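Local coordinates for ethanolamine kinase Pv091845 (Plasmodium vivax, PDB 2QG7), which probably phosphorylates ethanolamine, the first step of phosphatidylethanolamine synthesis from ethanolamine in the malaria parasite, at residues M183-I193 against S299-G307; D363-Y371 against T381-F390. All coordinates share one frame; numbering follows the deposited sequence.

Interaction 1 (M183-I193 against S299-G307)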
loop_
_atom_site.group_PDB
_atom_site.type_symbol
_atom_site.label_atom_id
_atom_site.label_comp_id
_atom_site.label_asym_id
_atom_site.label_seq_id
_atom_site.Cartn_x
_atom_site.Cartn_y
_atom_site.Cartn_z
ATOM N N MET D 183 1.746 -19.100 28.119
ATOM C CA MET D 183 0.573 -19.828 27.671
ATOM C C MET D 183 0.873 -20.503 26.330
ATOM O O MET D 183 1.300 -19.863 25.370
ATOM C CB MET D 183 -0.606 -18.866 27.560
ATOM C CG MET D 183 -1.958 -19.536 27.249
ATOM S SD MET D 183 -3.262 -18.320 26.829
ATOM C CE MET D 183 -2.506 -17.492 25.414
ATOM N N ASP D 184 0.651 -21.807 26.273
ATOM C CA ASP D 184 0.817 -22.572 25.031
ATOM C C ASP D 184 -0.326 -22.282 24.044
ATOM O O ASP D 184 -1.401 -21.817 24.438
ATOM C CB ASP D 184 0.865 -24.066 25.363
ATOM C CG ASP D 184 2.063 -24.774 24.738
ATOM O OD1 ASP D 184 2.307 -24.591 23.506
ATOM O OD2 ASP D 184 2.748 -25.519 25.499
ATOM N N GLY D 185 -0.078 -22.558 22.763
ATOM C CA GLY D 185 -1.055 -22.332 21.698
ATOM C C GLY D 185 -0.451 -21.597 20.510
ATOM O O GLY D 185 0.705 -21.185 20.542
ATOM N N TYR D 186 -1.234 -21.427 19.447
ATOM C CA TYR D 186 -0.731 -20.754 18.262
ATOM C C TYR D 186 -1.569 -19.525 17.894
ATOM O O TYR D 186 -2.797 -19.482 18.141
ATOM C CB TYR D 186 -0.609 -21.747 17.104
ATOM C CG TYR D 186 -1.928 -22.170 16.520
ATOM C CD1 TYR D 186 -2.606 -23.271 17.036
ATOM C CD2 TYR D 186 -2.513 -21.449 15.459
ATOM C CE1 TYR D 186 -3.845 -23.681 16.488
ATOM C CE2 TYR D 186 -3.742 -21.815 14.935
ATOM C CZ TYR D 186 -4.395 -22.944 15.443
ATOM O OH TYR D 186 -5.597 -23.340 14.930
ATOM N N ALA D 187 -0.906 -18.526 17.317
ATOM C CA ALA D 187 -1.568 -17.285 16.958
ATOM C C ALA D 187 -2.304 -17.502 15.670
ATOM O O ALA D 187 -1.844 -18.251 14.820
ATOM C CB ALA D 187 -0.594 -16.167 16.816
ATOM N N LEU D 188 -3.466 -16.859 15.551
ATOM C CA LEU D 188 -4.362 -17.051 14.436
ATOM C C LEU D 188 -3.941 -16.187 13.243
ATOM O O LEU D 188 -3.255 -15.176 13.414
ATOM C CB LEU D 188 -5.807 -16.716 14.861
ATOM C CG LEU D 188 -6.631 -17.588 15.817
ATOM C CD1 LEU D 188 -8.076 -17.180 15.622
ATOM C CD2 LEU D 188 -6.470 -19.032 15.471
ATOM N N SER D 189 -4.367 -16.593 12.043
ATOM C CA SER D 189 -4.105 -15.834 10.828
ATOM C C SER D 189 -5.334 -15.027 10.517
ATOM O O SER D 189 -6.369 -15.254 11.123
ATOM C CB SER D 189 -3.764 -16.768 9.658
ATOM O OG SER D 189 -4.803 -17.701 9.406
ATOM N N ARG D 190 -5.240 -14.074 9.603
ATOM C CA ARG D 190 -6.391 -13.269 9.279
ATOM C C ARG D 190 -7.434 -14.113 8.565
ATOM O O ARG D 190 -8.600 -13.754 8.542
ATOM C CB ARG D 190 -6.000 -12.022 8.469
ATOM C CG ARG D 190 -5.382 -12.366 7.158
ATOM C CD ARG D 190 -5.167 -11.205 6.257
ATOM N NE ARG D 190 -4.911 -11.681 4.901
ATOM C CZ ARG D 190 -4.566 -10.901 3.871
ATOM N NH1 ARG D 190 -4.426 -9.578 4.058
ATOM N NH2 ARG D 190 -4.369 -11.457 2.663
ATOM N N GLU D 191 -7.029 -15.238 7.988
ATOM C CA GLU D 191 -8.019 -16.117 7.415
ATOM C C GLU D 191 -8.686 -16.937 8.498
ATOM O O GLU D 191 -9.835 -17.349 8.301
ATOM C CB GLU D 191 -7.496 -17.010 6.251
ATOM C CG GLU D 191 -5.994 -17.313 6.252
ATOM C CD GLU D 191 -5.119 -16.115 5.771
ATOM O OE1 GLU D 191 -5.419 -15.558 4.683
ATOM O OE2 GLU D 191 -4.131 -15.746 6.465
ATOM N N ASP D 192 -8.004 -17.165 9.635
ATOM C CA ASP D 192 -8.643 -17.842 10.756
ATOM C C ASP D 192 -9.736 -17.000 11.393
ATOM O O ASP D 192 -10.815 -17.517 11.663
ATOM C CB ASP D 192 -7.640 -18.260 11.822
ATOM C CG ASP D 192 -6.711 -19.360 11.345
ATOM O OD1 ASP D 192 -5.566 -19.422 11.841
ATOM O OD2 ASP D 192 -7.095 -20.167 10.471
ATOM N N ILE D 193 -9.451 -15.724 11.659
ATOM C CA ILE D 193 -10.424 -14.839 12.284
ATOM C C ILE D 193 -11.687 -14.606 11.463
ATOM O O ILE D 193 -12.730 -14.249 12.004
ATOM C CB ILE D 193 -9.794 -13.489 12.795
ATOM C CG1 ILE D 193 -9.415 -12.521 11.635
ATOM C CG2 ILE D 193 -8.656 -13.803 13.804
ATOM C CD1 ILE D 193 -8.919 -11.187 12.134
ATOM N N SER D 299 -5.336 -10.576 14.471
ATOM C CA SER D 299 -5.339 -12.042 14.486
ATOM C C SER D 299 -4.194 -12.670 15.247
ATOM O O SER D 299 -4.348 -13.725 15.821
ATOM C CB SER D 299 -5.386 -12.620 13.070
ATOM O OG SER D 299 -4.262 -12.167 12.330
ATOM N N SER D 300 -3.049 -12.008 15.249
ATOM C CA SER D 300 -1.864 -12.448 15.986
ATOM C C SER D 300 -1.978 -12.214 17.487
ATOM O O SER D 300 -1.197 -12.750 18.242
ATOM C CB SER D 300 -0.594 -11.781 15.409
ATOM O OG SER D 300 -0.552 -10.404 15.739
ATOM N N ASN D 301 -2.967 -11.420 17.908
ATOM C CA ASN D 301 -3.361 -11.279 19.319
ATOM C C ASN D 301 -4.409 -12.280 19.836
ATOM O O ASN D 301 -4.840 -12.198 20.975
ATOM C CB ASN D 301 -3.787 -9.840 19.586
ATOM C CG ASN D 301 -2.595 -8.938 19.836
ATOM O OD1 ASN D 301 -1.513 -9.449 20.031
ATOM N ND2 ASN D 301 -2.781 -7.618 19.813
ATOM N N ILE D 302 -4.791 -13.235 18.983
ATOM C CA ILE D 302 -5.778 -14.253 19.302
ATOM C C ILE D 302 -5.123 -15.620 19.170
ATOM O O ILE D 302 -4.657 -15.980 18.123
ATOM C CB ILE D 302 -7.031 -14.136 18.399
ATOM C CG1 ILE D 302 -7.618 -12.734 18.461
ATOM C CG2 ILE D 302 -8.102 -15.154 18.793
ATOM C CD1 ILE D 302 -8.568 -12.431 17.334
ATOM N N ILE D 303 -5.100 -16.364 20.269
ATOM C CA ILE D 303 -4.341 -17.620 20.400
ATOM C C ILE D 303 -5.319 -18.784 20.490
ATOM O O ILE D 303 -6.277 -18.743 21.267
ATOM C CB ILE D 303 -3.434 -17.575 21.699
ATOM C CG1 ILE D 303 -2.622 -16.255 21.771
ATOM C CG2 ILE D 303 -2.572 -18.844 21.860
ATOM C CD1 ILE D 303 -1.512 -16.082 20.679
ATOM N N ASN D 304 -5.102 -19.802 19.666
ATOM C CA ASN D 304 -5.882 -21.019 19.756
ATOM C C ASN D 304 -5.088 -22.072 20.504
ATOM O O ASN D 304 -4.104 -22.581 19.978
ATOM C CB ASN D 304 -6.228 -21.556 18.365
ATOM C CG ASN D 304 -7.088 -22.789 18.425
ATOM O OD1 ASN D 304 -7.757 -23.031 19.421
ATOM N ND2 ASN D 304 -7.087 -23.561 17.376
ATOM N N THR D 305 -5.502 -22.391 21.729
ATOM C CA THR D 305 -4.836 -23.438 22.514
ATOM C C THR D 305 -5.661 -24.703 22.439
ATOM O O THR D 305 -6.673 -24.825 23.131
ATOM C CB THR D 305 -4.634 -23.041 23.973
ATOM O OG1 THR D 305 -3.998 -21.745 24.044
ATOM C CG2 THR D 305 -3.762 -24.102 24.687
ATOM N N VAL D 306 -5.228 -25.630 21.584
ATOM C CA VAL D 306 -5.998 -26.838 21.283
ATOM C C VAL D 306 -5.870 -27.855 22.439
ATOM O O VAL D 306 -4.754 -28.259 22.807
ATOM C CB VAL D 306 -5.594 -27.464 19.910
ATOM C CG1 VAL D 306 -6.430 -28.725 19.614
ATOM C CG2 VAL D 306 -5.779 -26.462 18.788
ATOM N N GLY D 307 -7.017 -28.231 23.014
ATOM C CA GLY D 307 -7.071 -29.117 24.167
ATOM C C GLY D 307 -8.173 -28.713 25.138
ATOM O O GLY D 307 -8.068 -28.953 26.350
#

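Interaction 2 (D363-Y371 against T381-F390)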
loop_
_atom_site.group_PDB
_atom_site.type_symbol
_atom_site.label_atom_id
_atom_site.label_comp_id
_atom_site.label_asym_id
_atom_site.label_seq_id
_atom_site.Cartn_x
_atom_site.Cartn_y
_atom_site.Cartn_z
ATOM N N ASP D 363 -14.419 -1.857 19.454
ATOM C CA ASP D 363 -13.665 -3.091 19.538
ATOM C C ASP D 363 -14.071 -4.127 18.506
ATOM O O ASP D 363 -13.235 -4.885 18.033
ATOM C CB ASP D 363 -13.783 -3.670 20.943
ATOM C CG ASP D 363 -12.488 -4.316 21.445
ATOM O OD1 ASP D 363 -11.393 -4.085 20.845
ATOM O OD2 ASP D 363 -12.592 -5.044 22.460
ATOM N N ILE D 364 -15.335 -4.156 18.148
ATOM C CA ILE D 364 -15.847 -5.076 17.157
ATOM C C ILE D 364 -15.500 -4.643 15.715
ATOM O O ILE D 364 -15.058 -5.470 14.913
ATOM C CB ILE D 364 -17.405 -5.287 17.312
ATOM C CG1 ILE D 364 -17.733 -5.682 18.768
ATOM C CG2 ILE D 364 -17.961 -6.328 16.266
ATOM C CD1 ILE D 364 -19.235 -5.596 19.140
ATOM N N ALA D 365 -15.703 -3.368 15.399
ATOM C CA ALA D 365 -15.381 -2.814 14.087
ATOM C C ALA D 365 -13.863 -2.787 13.827
ATOM O O ALA D 365 -13.420 -3.031 12.702
ATOM C CB ALA D 365 -15.999 -1.413 13.925
ATOM N N ASN D 366 -13.075 -2.480 14.864
ATOM C CA ASN D 366 -11.630 -2.576 14.801
ATOM C C ASN D 366 -11.202 -4.009 14.513
ATOM O O ASN D 366 -10.332 -4.214 13.687
ATOM C CB ASN D 366 -11.012 -2.034 16.065
ATOM C CG ASN D 366 -9.472 -2.038 16.040
ATOM O OD1 ASN D 366 -8.847 -1.258 15.301
ATOM N ND2 ASN D 366 -8.866 -2.911 16.843
ATOM N N HIS D 367 -11.859 -4.999 15.104
ATOM C CA HIS D 367 -11.572 -6.379 14.854
ATOM C C HIS D 367 -11.933 -6.772 13.424
ATOM O O HIS D 367 -11.248 -7.566 12.776
ATOM C CB HIS D 367 -12.321 -7.273 15.857
ATOM C CG HIS D 367 -12.126 -8.742 15.607
ATOM N ND1 HIS D 367 -10.885 -9.339 15.622
ATOM C CD2 HIS D 367 -13.007 -9.725 15.308
ATOM C CE1 HIS D 367 -11.004 -10.626 15.348
ATOM N NE2 HIS D 367 -12.280 -10.889 15.144
ATOM N N PHE D 368 -13.023 -6.219 12.932
ATOM C CA PHE D 368 -13.468 -6.489 11.582
ATOM C C PHE D 368 -12.550 -5.853 10.520
ATOM O O PHE D 368 -12.362 -6.420 9.445
ATOM C CB PHE D 368 -14.886 -5.980 11.415
ATOM C CG PHE D 368 -15.924 -6.864 12.082
ATOM C CD1 PHE D 368 -15.622 -8.200 12.415
ATOM C CD2 PHE D 368 -17.205 -6.392 12.336
ATOM C CE1 PHE D 368 -16.587 -9.011 13.025
ATOM C CE2 PHE D 368 -18.186 -7.213 12.907
ATOM C CZ PHE D 368 -17.875 -8.508 13.252
ATOM N N ASN D 369 -11.968 -4.699 10.837
ATOM C CA ASN D 369 -10.923 -4.161 9.987
ATOM C C ASN D 369 -9.703 -5.072 9.862
ATOM O O ASN D 369 -9.003 -5.000 8.875
ATOM C CB ASN D 369 -10.497 -2.746 10.396
ATOM C CG ASN D 369 -11.383 -1.686 9.812
ATOM O OD1 ASN D 369 -11.908 -1.841 8.712
ATOM N ND2 ASN D 369 -11.532 -0.578 10.529
ATOM N N GLU D 370 -9.455 -5.897 10.865
ATOM C CA GLU D 370 -8.240 -6.683 10.933
ATOM C C GLU D 370 -8.353 -7.965 10.142
ATOM O O GLU D 370 -7.479 -8.784 10.156
ATOM C CB GLU D 370 -7.865 -6.946 12.409
ATOM C CG GLU D 370 -7.452 -5.691 13.259
ATOM C CD GLU D 370 -6.168 -4.978 12.730
ATOM O OE1 GLU D 370 -5.962 -3.754 13.019
ATOM O OE2 GLU D 370 -5.311 -5.632 12.051
ATOM N N TYR D 371 -9.454 -8.156 9.462
ATOM C CA TYR D 371 -9.675 -9.279 8.585
ATOM C C TYR D 371 -8.802 -9.046 7.347
ATOM O O TYR D 371 -8.368 -10.018 6.669
ATOM C CB TYR D 371 -11.157 -9.297 8.161
ATOM C CG TYR D 371 -12.132 -10.006 9.109
ATOM C CD1 TYR D 371 -12.018 -9.887 10.512
ATOM C CD2 TYR D 371 -13.199 -10.754 8.600
ATOM C CE1 TYR D 371 -12.917 -10.524 11.359
ATOM C CE2 TYR D 371 -14.114 -11.391 9.442
ATOM C CZ TYR D 371 -13.966 -11.272 10.816
ATOM O OH TYR D 371 -14.857 -11.930 11.660
ATOM N N THR D 381 -12.805 -7.655 4.657
ATOM C CA THR D 381 -13.610 -7.223 5.782
ATOM C C THR D 381 -15.036 -7.789 5.622
ATOM O O THR D 381 -15.502 -7.951 4.485
ATOM C CB THR D 381 -13.644 -5.694 5.904
ATOM O OG1 THR D 381 -14.127 -5.143 4.674
ATOM C CG2 THR D 381 -12.270 -5.135 6.244
ATOM N N PRO D 382 -15.718 -8.125 6.755
ATOM C CA PRO D 382 -16.994 -8.907 6.648
ATOM C C PRO D 382 -18.161 -8.240 5.863
ATOM O O PRO D 382 -18.404 -7.025 6.009
ATOM C CB PRO D 382 -17.392 -9.145 8.122
ATOM C CG PRO D 382 -16.698 -8.132 8.902
ATOM C CD PRO D 382 -15.390 -7.819 8.169
ATOM N N SER D 383 -18.843 -9.051 5.015
ATOM C CA SER D 383 -20.223 -8.699 4.559
ATOM C C SER D 383 -21.234 -8.629 5.713
ATOM O O SER D 383 -20.978 -9.148 6.801
ATOM C CB SER D 383 -20.746 -9.680 3.502
ATOM O OG SER D 383 -20.864 -10.982 4.043
ATOM N N LYS D 384 -22.380 -7.975 5.465
ATOM C CA LYS D 384 -23.533 -7.933 6.408
ATOM C C LYS D 384 -23.822 -9.286 7.065
ATOM O O LYS D 384 -24.091 -9.375 8.255
ATOM C CB LYS D 384 -24.800 -7.461 5.671
ATOM C CG LYS D 384 -25.981 -7.070 6.574
ATOM C CD LYS D 384 -25.962 -5.582 6.937
ATOM C CE LYS D 384 -27.372 -5.070 7.277
ATOM N NZ LYS D 384 -28.016 -5.784 8.437
ATOM N N GLU D 385 -23.745 -10.324 6.251
ATOM C CA GLU D 385 -23.980 -11.696 6.631
ATOM C C GLU D 385 -22.920 -12.204 7.609
ATOM O O GLU D 385 -23.235 -12.927 8.575
ATOM C CB GLU D 385 -24.013 -12.564 5.364
ATOM C CG GLU D 385 -24.403 -14.009 5.646
ATOM C CD GLU D 385 -24.638 -14.866 4.395
ATOM O OE1 GLU D 385 -24.618 -14.336 3.247
ATOM O OE2 GLU D 385 -24.876 -16.095 4.591
ATOM N N GLU D 386 -21.661 -11.832 7.341
ATOM C CA GLU D 386 -20.538 -12.200 8.197
ATOM C C GLU D 386 -20.500 -11.395 9.484
ATOM O O GLU D 386 -20.108 -11.917 10.527
ATOM C CB GLU D 386 -19.237 -12.056 7.454
ATOM C CG GLU D 386 -19.050 -13.026 6.345
ATOM C CD GLU D 386 -17.750 -12.785 5.593
ATOM O OE1 GLU D 386 -16.658 -12.679 6.225
ATOM O OE2 GLU D 386 -17.829 -12.709 4.344
ATOM N N GLU D 387 -20.891 -10.131 9.422
ATOM C CA GLU D 387 -21.044 -9.343 10.630
ATOM C C GLU D 387 -22.126 -9.942 11.564
ATOM O O GLU D 387 -22.006 -9.928 12.804
ATOM C CB GLU D 387 -21.409 -7.912 10.277
ATOM C CG GLU D 387 -20.329 -7.161 9.564
ATOM C CD GLU D 387 -20.680 -5.696 9.288
ATOM O OE1 GLU D 387 -21.879 -5.327 9.347
ATOM O OE2 GLU D 387 -19.742 -4.910 8.972
ATOM N N TYR D 388 -23.194 -10.444 10.936
ATOM C CA TYR D 388 -24.312 -11.071 11.614
ATOM C C TYR D 388 -23.892 -12.344 12.397
ATOM O O TYR D 388 -24.207 -12.490 13.594
ATOM C CB TYR D 388 -25.386 -11.392 10.564
ATOM C CG TYR D 388 -26.710 -11.823 11.123
ATOM C CD1 TYR D 388 -27.681 -10.880 11.459
ATOM C CD2 TYR D 388 -26.991 -13.190 11.318
ATOM C CE1 TYR D 388 -28.903 -11.272 11.966
ATOM C CE2 TYR D 388 -28.217 -13.595 11.849
ATOM C CZ TYR D 388 -29.167 -12.625 12.161
ATOM O OH TYR D 388 -30.382 -13.026 12.671
ATOM N N HIS D 389 -23.200 -13.255 11.712
ATOM C CA HIS D 389 -22.742 -14.469 12.329
ATOM C C HIS D 389 -21.886 -14.224 13.578
ATOM O O HIS D 389 -21.982 -14.968 14.525
ATOM C CB HIS D 389 -22.023 -15.370 11.310
ATOM C CG HIS D 389 -21.712 -16.746 11.836
ATOM N ND1 HIS D 389 -20.474 -17.095 12.333
ATOM C CD2 HIS D 389 -22.495 -17.847 11.988
ATOM C CE1 HIS D 389 -20.498 -18.356 12.742
ATOM N NE2 HIS D 389 -21.708 -18.838 12.536
ATOM N N PHE D 390 -21.056 -13.188 13.585
ATOM C CA PHE D 390 -20.184 -12.880 14.731
ATOM C C PHE D 390 -20.989 -12.337 15.910
ATOM O O PHE D 390 -20.789 -12.710 17.082
ATOM C CB PHE D 390 -19.122 -11.843 14.310
ATOM C CG PHE D 390 -18.114 -11.483 15.401
ATOM C CD1 PHE D 390 -16.887 -12.147 15.491
ATOM C CD2 PHE D 390 -18.362 -10.438 16.299
ATOM C CE1 PHE D 390 -15.951 -11.786 16.452
ATOM C CE2 PHE D 390 -17.420 -10.092 17.284
ATOM C CZ PHE D 390 -16.223 -10.756 17.362
#

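Interaction 1 (M183-I193 against S299-G307)
The side chain of N304 runs alongside that of Y186, and its CB sits over one face of the ring, 4.0 Å from the centroid, in a CH-pi contact displaced toward the rim. The two residues form an antiparallel hydrogen-bonded pair in the small three-stranded sheet made by strands 186-187, 302-304 and 347-349. The 183-193 segment is the linker that leaves the five-stranded sheet of the N-terminal lobe and enters the helical lobe of this kinase-like fold. N304 holds its CG anti to the backbone N (chi1 -178°), which carries the amide along the ring to the phenol oxygen. There ND2 donates to Y186 OH at 2.9 Å, with the oxygen practically in the amide plane, while ring and amide planes stand 66° apart. D345 takes a second bond from ND2 and S346 N gives a weak one to OD1, so both ends of the amide are held.

A187 and I303, the adjoining non-hydrogen-bonded pair, turn to the other side of the sheet; there I303 CD1 touches A187 CB, and I303 CG2 meets M183 CE at 3.8 Å. M183 bends back at its thioether to reach it. At this end T305 OG1 donates to D184 O at 2.6 Å, close beside G185, whose backbone angles are of the kind taken up by glycine.

Beyond the strands L188 crosses I302, CD1 meeting CG2, and its other methyl, CD2, packs on N304 CB. Next, S189 and D192 form a capping box that starts the short helix; in that helix I193 CG2 touches I302 CD1, and I193 CG2 lies 3.6 Å from S299 CB. L188 N donates to I302 O at 3.0 Å, with an N-H...O angle of 146°.

Interaction 2 (D363-Y371 against T381-F390)
The F368 ring is covered on both faces: P382 CG lies 3.5 Å above one, and the carbonyl oxygen of I364, one helical turn back, lies over the other. F390 CB meets its edge in the ring plane. Y371 presents a face of its own to P382, with CD 4.1 Å from the ring centroid, and E386 OE1 stands near the plane at its edge. The proline thus makes CH-pi contacts with two rings through adjacent carbons, CG to F368 and CD to Y371. F368 in turn directs its edge at the face of F390 in a T-shaped pair, centroids 5.0 Å apart and planes at 75°.

These side chains join helix 360-369 and Y371 just beyond it to helix 384-395 and its T381-P382 lead-in, within the helical lobe of the kinase-like fold. The segment axes come no closer than 12.2 Å, and the aromatic cluster of H367, F368 and F390 spans the separation. F390, with CG anti to its own nitrogen (chi1 -178°), extends across to helix 360-369, where its CE2 meets I364 CG2 and its CE1 lies 3.8 Å from H367 CD2.

No hydrogen bond crosses between the segments; polar ends turn to other partners, Y371 OH to Q199, E386 to K194 and E387 to Y414. Ahead of the second helix, T381 CG2 rests 3.5 Å from F368 O.

How the interactions relate
Interactions 1 and 2 lie with their centres about 17 Å apart, yet they meet directly. I302 CD1, which packs on I193 in interaction 1, comes within 3.6 Å of H367 CE1 in interaction 2; I193 CD1 approaches E370 O to 3.4 Å, and R190 CD lies 3.4 Å from Y371 O. Both are tied to the loop H294-N301, whose H-x-D-x-x-x-x-N pattern matches the catalytic loop of kinases of this superfamily. Interaction 1 contains its final residue, N301, whose ND2 is hydrogen-bonded to D296 O, whereas the helix of interaction 2 holds its backbone through D363, to H294 N and C295 N, and through H367, to L297 O. Both contacts therefore border the probable active site.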